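Local coordinates for protein geranyltranstransferase (Stenotrophomonas maltophilia, PDB 7LBJ) that probably condenses allylic diphosphates with isopentenyl diphosphate in isoprenoid biosynthesis, a magnesium-dependent reaction of the family of farnesyl and related polyprenyl diphosphate synthases, at residues Ala16-Arg21 / Ser63-Gly68. Residues are numbered along the deposited sequence; the frame is centred on the assembly and turned at random.
Sequences ARWRDR and SGHLFG
The edge of the Trp18 six-membered ring is directed at the face of the His65 imidazole in an edge-to-face (T-shaped) pair, with CZ2 and CH2 the indole atoms nearest to His65. The centroid of the six-membered ring lies 5.8 Å from that of the imidazole, and the planes are inclined at 68°. Around the indole, Tyr61 stacks with it, while Leu58 and Ala62 add aliphatic contacts; all three belong to helix 55-65. The pair thus joins helix 11-29 to the C-terminal end of helix 55-65 within the mainly helical prenyl synthase fold.

Tryptophan suits its place because the two backbones are well separated, with the CA atoms of Trp18 and His65 11.2 Å apart, and a long, flat side chain spans much of that distance. Its CG is anti to its own carbonyl carbon (chi1 -65°), which sends the indole out from the helix toward His65. Histidine offers a flat ring against which the indole edge can rest, and remains partly exposed while the tryptophan is buried. No hydrogen bond links the segments, and they bury just 73 Å² between them, both sides summed.

Beyond His65 the chain closes a type I turn from His65 to Gly68, and Gly68 N bonds to His65 O at 3.0 Å. Gly68 has positive phi (76°), favourable for glycine, and ends the helix in a Schellman motif. Arg21, one turn on from Trp18, forms a salt bridge with Asp75. Beside the ring pair, Trp18 CH2 meets the CB methylene of His65 at 4.1 Å, and Trp18 CZ2 lies 4.2 Å from His65 ND1.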
ATOM      1  N   ALA A  16       9.534  -9.454 -25.873  1.00 19.95           N
ATOM      2  CA  ALA A  16      10.897  -8.980 -25.632  1.00 19.11           C
ATOM      3  C   ALA A  16      10.936  -7.458 -25.481  1.00 20.33           C
ATOM      4  O   ALA A  16      11.580  -6.924 -24.569  1.00 20.61           O
ATOM      5  CB  ALA A  16      11.813  -9.445 -26.767  1.00 20.31           C
ATOM      6  N   ARG A  17      10.248  -6.742 -26.371  1.00 20.10           N
ATOM      7  CA  ARG A  17      10.232  -5.286 -26.291  0.53 23.45           C
ATOM      8  C   ARG A  17       9.621  -4.804 -24.977  1.00 20.87           C
ATOM      9  O   ARG A  17      10.146  -3.879 -24.338  1.00 19.38           O
ATOM     10  CB  ARG A  17       9.468  -4.723 -27.490  0.53 25.71           C
ATOM     11  CG  ARG A  17       9.249  -3.231 -27.466  0.53 29.02           C
ATOM     12  CD  ARG A  17       8.228  -2.835 -28.513  0.53 33.26           C
ATOM     13  NE  ARG A  17       8.697  -3.114 -29.862  0.53 28.10           N
ATOM     14  CZ  ARG A  17       9.128  -2.188 -30.706  0.53 35.70           C
ATOM     15  NH1 ARG A  17       9.146  -0.906 -30.377  0.53 36.22           N
ATOM     16  NH2 ARG A  17       9.548  -2.556 -31.912  0.53 39.98           N
ATOM     17  N   TRP A  18       8.513  -5.418 -24.552  1.00 19.94           N
ATOM     18  CA  TRP A  18       7.851  -4.993 -23.315  1.00 16.57           C
ATOM     19  C   TRP A  18       8.633  -5.401 -22.067  1.00 18.36           C
ATOM     20  O   TRP A  18       8.621  -4.673 -21.063  1.00 16.86           O
ATOM     21  CB  TRP A  18       6.434  -5.573 -23.262  1.00 14.41           C
ATOM     22  CG  TRP A  18       5.543  -5.040 -24.344  1.00 13.88           C
ATOM     23  CD1 TRP A  18       5.664  -3.851 -24.993  1.00 19.47           C
ATOM     24  CD2 TRP A  18       4.384  -5.679 -24.890  1.00 13.91           C
ATOM     25  NE1 TRP A  18       4.657  -3.706 -25.913  1.00 18.52           N
ATOM     26  CE2 TRP A  18       3.850  -4.812 -25.866  1.00 19.58           C
ATOM     27  CE3 TRP A  18       3.735  -6.890 -24.632  1.00 17.13           C
ATOM     28  CZ2 TRP A  18       2.699  -5.126 -26.607  1.00 16.86           C
ATOM     29  CZ3 TRP A  18       2.592  -7.203 -25.370  1.00 17.51           C
ATOM     30  CH2 TRP A  18       2.089  -6.323 -26.343  1.00 16.67           C
ATOM     31  N   ARG A  19       9.301  -6.559 -22.096  1.00 16.85           N
ATOM     32  CA  ARG A  19      10.156  -6.940 -20.969  1.00 16.96           C
ATOM     33  C   ARG A  19      11.344  -5.995 -20.823  1.00 19.69           C
ATOM     34  O   ARG A  19      11.730  -5.643 -19.699  1.00 20.00           O
ATOM     35  CB  ARG A  19      10.627  -8.384 -21.129  1.00 17.49           C
ATOM     36  CG  ARG A  19       9.560  -9.413 -20.721  1.00 15.53           C
ATOM     37  CD  ARG A  19       9.886 -10.845 -21.151  1.00 20.41           C
ATOM     38  NE  ARG A  19       8.885 -11.777 -20.629  1.00 19.03           N
ATOM     39  CZ  ARG A  19       8.556 -12.927 -21.197  1.00 17.98           C
ATOM     40  NH1 ARG A  19       9.117 -13.326 -22.335  1.00 22.56           N
ATOM     41  NH2 ARG A  19       7.627 -13.690 -20.623  1.00 19.91           N
ATOM     42  N   ASP A  20      11.946  -5.580 -21.938  1.00 17.58           N
ATOM     43  CA  ASP A  20      13.001  -4.571 -21.860  1.00 17.26           C
ATOM     44  C   ASP A  20      12.447  -3.242 -21.380  1.00 19.02           C
ATOM     45  O   ASP A  20      13.075  -2.556 -20.566  1.00 17.59           O
ATOM     46  CB  ASP A  20      13.668  -4.389 -23.221  1.00 19.94           C
ATOM     47  CG  ASP A  20      14.485  -5.588 -23.625  1.00 27.02           C
ATOM     48  OD1 ASP A  20      14.859  -6.370 -22.723  1.00 27.98           O
ATOM     49  OD2 ASP A  20      14.774  -5.730 -24.838  1.00 31.31           O
ATOM     50  N   ARG A  21      11.276  -2.863 -21.889  1.00 16.91           N
ATOM     51  CA  ARG A  21      10.675  -1.587 -21.533  1.00 19.46           C
ATOM     52  C   ARG A  21      10.381  -1.524 -20.038  1.00 18.64           C
ATOM     53  O   ARG A  21      10.701  -0.529 -19.375  1.00 18.04           O
ATOM     54  CB  ARG A  21       9.398  -1.374 -22.352  1.00 20.46           C
ATOM     55  CG  ARG A  21       8.707  -0.081 -22.033  1.00 23.41           C
ATOM     56  CD  ARG A  21       7.554   0.228 -22.969  1.00 19.71           C
ATOM     57  NE  ARG A  21       7.132   1.606 -22.744  1.00 19.68           N
ATOM     58  CZ  ARG A  21       7.575   2.644 -23.433  1.00 27.07           C
ATOM     59  NH1 ARG A  21       8.405   2.488 -24.458  1.00 26.65           N
ATOM     60  NH2 ARG A  21       7.193   3.871 -23.076  1.00 23.39           N
ATOM     61  N   SER A  63      -3.162  -6.249 -23.224  1.00 14.35           N
ATOM     62  CA  SER A  63      -4.552  -5.807 -23.187  0.56 15.04           C
ATOM     63  C   SER A  63      -4.696  -4.439 -23.841  1.00 15.45           C
ATOM     64  O   SER A  63      -5.603  -4.218 -24.653  1.00 16.11           O
ATOM     65  CB  SER A  63      -5.047  -5.781 -21.739  0.56 13.39           C
ATOM     66  OG  SER A  63      -6.422  -5.448 -21.651  0.56 14.36           O
ATOM     67  N   GLY A  64      -3.808  -3.504 -23.494  1.00 13.77           N
ATOM     68  CA  GLY A  64      -3.846  -2.214 -24.160  1.00 16.52           C
ATOM     69  C   GLY A  64      -3.615  -2.353 -25.649  1.00 19.96           C
ATOM     70  O   GLY A  64      -4.166  -1.585 -26.448  1.00 17.23           O
ATOM     71  N   HIS A  65      -2.816  -3.352 -26.041  1.00 16.34           N
ATOM     72  CA  HIS A  65      -2.469  -3.547 -27.446  1.00 18.86           C
ATOM     73  C   HIS A  65      -3.696  -3.882 -28.283  1.00 19.91           C
ATOM     74  O   HIS A  65      -3.740  -3.559 -29.485  1.00 20.22           O
ATOM     75  CB  HIS A  65      -1.407  -4.654 -27.545  1.00 16.20           C
ATOM     76  CG  HIS A  65      -0.871  -4.873 -28.923  1.00 21.37           C
ATOM     77  ND1 HIS A  65      -0.041  -3.970 -29.550  1.00 21.50           N
ATOM     78  CD2 HIS A  65      -1.033  -5.903 -29.790  1.00 21.72           C
ATOM     79  CE1 HIS A  65       0.283  -4.432 -30.748  1.00 27.45           C
ATOM     80  NE2 HIS A  65      -0.306  -5.604 -30.917  1.00 23.26           N
ATOM     81  N   LEU A  66      -4.696  -4.535 -27.677  1.00 19.36           N
ATOM     82  CA  LEU A  66      -5.944  -4.838 -28.372  1.00 18.23           C
ATOM     83  C   LEU A  66      -6.580  -3.598 -28.974  1.00 21.63           C
ATOM     84  O   LEU A  66      -7.266  -3.680 -29.998  1.00 24.17           O
ATOM     85  CB  LEU A  66      -6.955  -5.445 -27.405  1.00 22.87           C
ATOM     86  CG  LEU A  66      -6.966  -6.892 -26.973  1.00 26.96           C
ATOM     87  CD1 LEU A  66      -8.117  -7.028 -25.957  1.00 24.66           C
ATOM     88  CD2 LEU A  66      -7.210  -7.767 -28.185  1.00 24.42           C
ATOM     89  N   PHE A  67      -6.399  -2.453 -28.324  1.00 20.96           N
ATOM     90  CA  PHE A  67      -7.019  -1.200 -28.719  1.00 20.55           C
ATOM     91  C   PHE A  67      -6.054  -0.280 -29.439  1.00 24.69           C
ATOM     92  O   PHE A  67      -6.415   0.862 -29.738  1.00 29.12           O
ATOM     93  CB  PHE A  67      -7.584  -0.509 -27.482  1.00 19.11           C
ATOM     94  CG  PHE A  67      -8.450  -1.409 -26.657  1.00 22.53           C
ATOM     95  CD1 PHE A  67      -9.799  -1.537 -26.948  1.00 25.80           C
ATOM     96  CD2 PHE A  67      -7.913  -2.165 -25.627  1.00 19.95           C
ATOM     97  CE1 PHE A  67     -10.600  -2.374 -26.219  1.00 23.16           C
ATOM     98  CE2 PHE A  67      -8.722  -3.021 -24.892  1.00 18.70           C
ATOM     99  CZ  PHE A  67     -10.052  -3.123 -25.190  1.00 22.09           C
ATOM    100  N   GLY A  68      -4.839  -0.743 -29.716  1.00 23.13           N
ATOM    101  CA  GLY A  68      -3.860   0.096 -30.376  1.00 26.74           C
ATOM    102  C   GLY A  68      -3.223   1.124 -29.475  1.00 24.45           C
ATOM    103  O   GLY A  68      -2.646   2.096 -29.971  1.00 26.89           O
TER